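PHB depolymerase (Penicillium funiculosum, PDB 2D81) hydrolyses polyhydroxybutyrate, a bacterial storage polyester, as a probably secreted fungal depolymerase of the alpha/beta-hydrolase fold whose chain is circularly permuted. Local coordinates at residues 155-169 against 237-250. Numbering follows the deposited sequence.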
loop_
_atom_site.group_PDB
_atom_site.type_symbol
_atom_site.label_atom_id
_atom_site.label_comp_id
_atom_site.label_asym_id
_atom_site.label_seq_id
_atom_site.Cartn_x
_atom_site.Cartn_y
_atom_site.Cartn_z
ATOM N N PRO A 155 -2.841 16.502 -6.293
ATOM C CA PRO A 155 -3.237 15.198 -5.747
ATOM C C PRO A 155 -2.102 14.306 -5.237
ATOM O O PRO A 155 -2.324 13.131 -4.948
ATOM C CB PRO A 155 -3.961 14.563 -6.920
ATOM C CG PRO A 155 -3.080 14.979 -8.062
ATOM C CD PRO A 155 -2.819 16.455 -7.768
ATOM N N TYR A 156 -0.898 14.861 -5.135
ATOM C CA TYR A 156 0.281 14.094 -4.742
ATOM C C TYR A 156 0.537 12.920 -5.688
ATOM O O TYR A 156 0.901 11.823 -5.266
ATOM C CB TYR A 156 0.136 13.593 -3.299
ATOM C CG TYR A 156 -0.139 14.712 -2.322
ATOM C CD1 TYR A 156 -1.442 15.045 -1.965
ATOM C CD2 TYR A 156 0.905 15.465 -1.786
ATOM C CE1 TYR A 156 -1.705 16.097 -1.098
ATOM C CE2 TYR A 156 0.653 16.524 -0.919
ATOM C CZ TYR A 156 -0.655 16.832 -0.580
ATOM O OH TYR A 156 -0.920 17.876 0.275
ATOM N N ILE A 157 0.338 13.172 -6.974
ATOM C CA ILE A 157 0.705 12.234 -8.033
ATOM C C ILE A 157 1.383 13.068 -9.116
ATOM O O ILE A 157 0.844 14.088 -9.540
ATOM C CB ILE A 157 -0.545 11.556 -8.638
ATOM C CG1 ILE A 157 -1.365 10.884 -7.534
ATOM C CG2 ILE A 157 -0.123 10.530 -9.682
ATOM C CD1 ILE A 157 -2.726 10.398 -8.004
ATOM N N SER A 158 2.561 12.642 -9.562
ATOM C CA SER A 158 3.401 13.502 -10.390
ATOM C C SER A 158 4.056 12.758 -11.541
ATOM O O SER A 158 4.212 11.536 -11.503
ATOM C CB SER A 158 4.507 14.140 -9.541
ATOM O OG SER A 158 3.975 14.887 -8.462
ATOM N N ASN A 159 4.453 13.509 -12.562
ATOM C CA ASN A 159 5.408 12.995 -13.533
ATOM C C ASN A 159 6.805 13.239 -12.973
ATOM O O ASN A 159 7.354 14.332 -13.106
ATOM C CB ASN A 159 5.262 13.712 -14.876
ATOM C CG ASN A 159 6.102 13.073 -15.969
ATOM O OD1 ASN A 159 7.072 12.369 -15.688
ATOM N ND2 ASN A 159 5.739 13.328 -17.225
ATOM N N CYS A 160 7.363 12.222 -12.328
ATOM C CA CYS A 160 8.710 12.301 -11.775
ATOM C C CYS A 160 9.734 11.688 -12.722
ATOM O O CYS A 160 10.859 11.392 -12.319
ATOM C CB CYS A 160 8.778 11.565 -10.436
ATOM S SG CYS A 160 7.780 12.296 -9.098
ATOM N N ASN A 161 9.336 11.493 -13.975
ATOM C CA ASN A 161 10.191 10.833 -14.957
ATOM C C ASN A 161 10.666 9.497 -14.395
ATOM O O ASN A 161 11.800 9.070 -14.623
ATOM C CB ASN A 161 11.390 11.725 -15.303
ATOM C CG ASN A 161 12.219 11.170 -16.449
ATOM O OD1 ASN A 161 11.682 10.775 -17.485
ATOM N ND2 ASN A 161 13.533 11.152 -16.273
ATOM N N TYR A 162 9.783 8.847 -13.645
ATOM C CA TYR A 162 10.063 7.532 -13.085
ATOM C C TYR A 162 8.762 6.764 -12.914
ATOM O O TYR A 162 7.858 7.201 -12.203
ATOM C CB TYR A 162 10.767 7.665 -11.733
ATOM C CG TYR A 162 11.044 6.342 -11.052
ATOM C CD1 TYR A 162 10.350 5.969 -9.898
ATOM C CD2 TYR A 162 12.008 5.469 -11.552
ATOM C CE1 TYR A 162 10.618 4.752 -9.254
ATOM C CE2 TYR A 162 12.281 4.252 -10.920
ATOM C CZ TYR A 162 11.587 3.902 -9.774
ATOM O OH TYR A 162 11.874 2.707 -9.148
ATOM N N ASP A 163 8.680 5.619 -13.582
ATOM C CA ASP A 163 7.500 4.768 -13.531
ATOM C C ASP A 163 7.526 3.939 -12.249
ATOM O O ASP A 163 8.002 2.806 -12.243
ATOM C CB ASP A 163 7.483 3.846 -14.754
ATOM C CG ASP A 163 6.237 2.978 -14.822
ATOM O OD1 ASP A 163 6.167 2.129 -15.733
ATOM O OD2 ASP A 163 5.330 3.139 -13.979
ATOM N N GLY A 164 7.017 4.520 -11.165
ATOM C CA GLY A 164 7.053 3.852 -9.876
ATOM C C GLY A 164 6.198 2.603 -9.817
ATOM O O GLY A 164 6.629 1.581 -9.283
ATOM N N ALA A 165 4.985 2.683 -10.355
ATOM C CA ALA A 165 4.080 1.539 -10.345
ATOM C C ALA A 165 4.726 0.368 -11.070
ATOM O O ALA A 165 4.714 -0.763 -10.582
ATOM C CB ALA A 165 2.754 1.907 -11.011
ATOM N N GLY A 166 5.298 0.650 -12.235
ATOM C CA GLY A 166 5.954 -0.387 -13.008
ATOM C C GLY A 166 7.155 -0.975 -12.291
ATOM O O GLY A 166 7.364 -2.185 -12.304
ATOM N N ALA A 167 7.953 -0.116 -11.668
ATOM C CA ALA A 167 9.125 -0.577 -10.934
ATOM C C ALA A 167 8.705 -1.524 -9.813
ATOM O O ALA A 167 9.294 -2.590 -9.637
ATOM C CB ALA A 167 9.887 0.611 -10.360
ATOM N N ALA A 168 7.686 -1.128 -9.058
ATOM C CA ALA A 168 7.210 -1.941 -7.942
ATOM C C ALA A 168 6.665 -3.288 -8.415
ATOM O O ALA A 168 7.011 -4.333 -7.862
ATOM C CB ALA A 168 6.134 -1.186 -7.163
ATOM N N LEU A 169 5.812 -3.266 -9.433
ATOM C CA LEU A 169 5.194 -4.498 -9.920
ATOM C C LEU A 169 6.205 -5.439 -10.569
ATOM O O LEU A 169 6.147 -6.656 -10.371
ATOM C CB LEU A 169 4.071 -4.177 -10.912
ATOM C CG LEU A 169 2.839 -3.481 -10.325
ATOM C CD1 LEU A 169 1.855 -3.163 -11.441
ATOM C CD2 LEU A 169 2.191 -4.378 -9.268
ATOM N N ILE A 237 -10.032 13.110 -4.180
ATOM C CA ILE A 237 -9.550 13.367 -5.535
ATOM C C ILE A 237 -10.240 12.508 -6.591
ATOM O O ILE A 237 -9.737 12.356 -7.707
ATOM C CB ILE A 237 -8.023 13.139 -5.635
ATOM C CG1 ILE A 237 -7.676 11.710 -5.214
ATOM C CG2 ILE A 237 -7.289 14.149 -4.765
ATOM C CD1 ILE A 237 -6.207 11.362 -5.354
ATOM N N GLY A 238 -11.393 11.949 -6.241
ATOM C CA GLY A 238 -12.102 11.096 -7.178
ATOM C C GLY A 238 -11.245 9.932 -7.640
ATOM O O GLY A 238 -10.565 9.301 -6.833
ATOM N N SER A 239 -11.267 9.648 -8.938
ATOM C CA SER A 239 -10.589 8.467 -9.462
ATOM C C SER A 239 -9.131 8.726 -9.839
ATOM O O SER A 239 -8.512 7.916 -10.522
ATOM C CB SER A 239 -11.337 7.928 -10.684
ATOM O OG SER A 239 -11.294 8.854 -11.757
ATOM N N ARG A 240 -8.571 9.842 -9.388
ATOM C CA ARG A 240 -7.227 10.204 -9.819
ATOM C C ARG A 240 -6.120 9.253 -9.368
ATOM O O ARG A 240 -5.151 9.051 -10.097
ATOM C CB ARG A 240 -6.892 11.636 -9.396
ATOM C CG ARG A 240 -7.636 12.688 -10.206
ATOM C CD ARG A 240 -6.996 14.061 -10.063
ATOM N NE ARG A 240 -7.746 15.096 -10.769
ATOM C CZ ARG A 240 -7.964 15.106 -12.081
ATOM N NH1 ARG A 240 -7.489 14.131 -12.845
ATOM N NH2 ARG A 240 -8.657 16.093 -12.631
ATOM N N PHE A 241 -6.240 8.657 -8.186
ATOM C CA PHE A 241 -5.213 7.704 -7.780
ATOM C C PHE A 241 -5.344 6.443 -8.626
ATOM O O PHE A 241 -4.350 5.881 -9.088
ATOM C CB PHE A 241 -5.331 7.332 -6.297
ATOM C CG PHE A 241 -4.144 6.562 -5.771
ATOM C CD1 PHE A 241 -3.039 7.227 -5.247
ATOM C CD2 PHE A 241 -4.120 5.172 -5.832
ATOM C CE1 PHE A 241 -1.923 6.515 -4.792
ATOM C CE2 PHE A 241 -3.012 4.454 -5.380
ATOM C CZ PHE A 241 -1.914 5.127 -4.860
ATOM N N ILE A 242 -6.579 6.004 -8.832
ATOM C CA ILE A 242 -6.835 4.800 -9.609
ATOM C C ILE A 242 -6.289 4.925 -11.028
ATOM O O ILE A 242 -5.768 3.957 -11.586
ATOM C CB ILE A 242 -8.351 4.503 -9.659
ATOM C CG1 ILE A 242 -8.842 4.156 -8.250
ATOM C CG2 ILE A 242 -8.640 3.361 -10.635
ATOM C CD1 ILE A 242 -10.345 4.186 -8.093
ATOM N N GLN A 243 -6.394 6.117 -11.606
ATOM C CA GLN A 243 -6.056 6.310 -13.013
ATOM C C GLN A 243 -4.663 6.882 -13.259
ATOM O O GLN A 243 -4.013 6.530 -14.245
ATOM C CB GLN A 243 -7.088 7.218 -13.683
ATOM C CG GLN A 243 -8.494 6.648 -13.710
ATOM C CD GLN A 243 -9.466 7.558 -14.429
ATOM O OE1 GLN A 243 -9.620 8.727 -14.071
ATOM N NE2 GLN A 243 -10.128 7.027 -15.451
ATOM N N ASN A 244 -4.210 7.764 -12.374
ATOM C CA ASN A 244 -2.992 8.536 -12.620
ATOM C C ASN A 244 -1.702 7.871 -12.130
ATOM O O ASN A 244 -0.611 8.345 -12.440
ATOM C CB ASN A 244 -3.110 9.921 -11.975
ATOM C CG ASN A 244 -4.019 10.861 -12.749
ATOM O OD1 ASN A 244 -4.971 10.436 -13.399
ATOM N ND2 ASN A 244 -3.734 12.155 -12.661
ATOM N N THR A 245 -1.821 6.786 -11.367
ATOM C CA THR A 245 -0.644 6.160 -10.771
ATOM C C THR A 245 0.061 5.204 -11.724
ATOM O O THR A 245 1.262 4.971 -11.598
ATOM C CB THR A 245 -0.999 5.387 -9.489
ATOM O OG1 THR A 245 -2.105 4.515 -9.746
ATOM C CG2 THR A 245 -1.352 6.356 -8.366
ATOM N N GLY A 246 -0.687 4.639 -12.666
ATOM C CA GLY A 246 -0.062 3.804 -13.678
ATOM C C GLY A 246 -0.027 2.309 -13.400
ATOM O O GLY A 246 0.538 1.556 -14.192
ATOM N N TYR A 247 -0.620 1.866 -12.294
ATOM C CA TYR A 247 -0.684 0.430 -12.014
ATOM C C TYR A 247 -1.439 -0.302 -13.114
ATOM O O TYR A 247 -1.033 -1.383 -13.549
ATOM C CB TYR A 247 -1.397 0.143 -10.689
ATOM C CG TYR A 247 -0.656 0.560 -9.442
ATOM C CD1 TYR A 247 -0.862 1.812 -8.873
ATOM C CD2 TYR A 247 0.223 -0.318 -8.805
ATOM C CE1 TYR A 247 -0.219 2.182 -7.695
ATOM C CE2 TYR A 247 0.874 0.042 -7.630
ATOM C CZ TYR A 247 0.645 1.293 -7.079
ATOM O OH TYR A 247 1.268 1.651 -5.910
ATOM N N ASN A 248 -2.550 0.285 -13.549
ATOM C CA ASN A 248 -3.458 -0.413 -14.448
ATOM C C ASN A 248 -2.816 -0.682 -15.800
ATOM O O ASN A 248 -3.126 -1.682 -16.446
ATOM C CB ASN A 248 -4.751 0.387 -14.638
ATOM C CG ASN A 248 -5.493 0.602 -13.337
ATOM O OD1 ASN A 248 -5.297 -0.136 -12.372
ATOM N ND2 ASN A 248 -6.361 1.607 -13.308
ATOM N N LYS A 249 -1.920 0.206 -16.224
ATOM C CA LYS A 249 -1.211 0.033 -17.491
ATOM C C LYS A 249 -0.442 -1.282 -17.512
ATOM O O LYS A 249 -0.404 -1.976 -18.530
ATOM C CB LYS A 249 -0.237 1.192 -17.718
ATOM C CG LYS A 249 -0.904 2.554 -17.807
ATOM C CD LYS A 249 0.117 3.650 -18.060
ATOM C CE LYS A 249 -0.556 5.003 -18.196
ATOM N NZ LYS A 249 -1.511 5.030 -19.340
ATOM N N TRP A 250 0.175 -1.619 -16.382
ATOM C CA TRP A 250 0.923 -2.863 -16.261
ATOM C C TRP A 250 0.012 -4.065 -16.025
ATOM O O TRP A 250 0.225 -5.138 -16.594
ATOM C CB TRP A 250 1.951 -2.753 -15.127
ATOM C CG TRP A 250 3.097 -1.857 -15.469
ATOM C CD1 TRP A 250 3.221 -0.524 -15.185
ATOM C CD2 TRP A 250 4.259 -2.215 -16.225
ATOM N NE1 TRP A 250 4.390 -0.031 -15.722
ATOM C CE2 TRP A 250 5.045 -1.049 -16.366
ATOM C CE3 TRP A 250 4.712 -3.411 -16.803
ATOM C CZ2 TRP A 250 6.260 -1.043 -17.060
ATOM C CZ3 TRP A 250 5.921 -3.405 -17.493
ATOM C CH2 TRP A 250 6.679 -2.227 -17.615
HETATM O O HOH W 1 4.038 4.948 -11.905
HETATM O O HOH W 2 2.866 2.915 -15.455
#
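Gly166 lays its CA over one face of the Trp250 indole, 3.5 Å from the centroid of the five-membered ring, a CH-pi contact so close that a CB on this residue would run into NE1. At the edge of the same indole, Asp163 OD1 lies in the ring plane and accepts from Trp250 NE1 at 2.8 Å (N-H...O 148°) through its syn lone pair, the carboxylate turned 30° from the ring. Ala165 CB sits squarely over one face of the Tyr247 ring, 4.0 Å from its centroid, with Thr245 OG1 at the edge in plane; the Tyr247 hydroxyl goes on to Ser16. Thr245 CG2 lies over the centre of one face of the Phe241 ring. Asp163 is also the N-cap of helix 164-173: with CG anti to its N (chi1 -177°), OD2 receives Gly166 N from above the carboxylate plane, while Arg179 forms a salt bridge with OD1. Two waters bridge OD2 to the other segment, one bonded to Thr245 O and also accepting from Ala165 N, the other bonded to Gly246 O. In this circularly permuted alpha/beta-hydrolase fold the contact seats helix 164-173 and strand 157-159 against helices 240-244 and 247-251, which lie in the connection from strand 221-227 to strand 256-260 of the central sheet. A leucine in place of Trp250 has no N-H for Asp163 OD1 and no flat face for Gly166 CA, and would probably leave a gap beside the start of the helix and Asp163 less firmly fixed. Leu169 CD1 packs on Trp250 CB at 3.7 Å. Earlier in both segments, Ile157 CD1 reaches Arg240 O at 3.5 Å and the Phe241 backbone; CG2 meets Asn244 CB at 3.8 Å. The Asn244 amide turns to Asp146 and Ala144 O. Pro155, after a cis peptide bond, rests CB on Ile237 CG2.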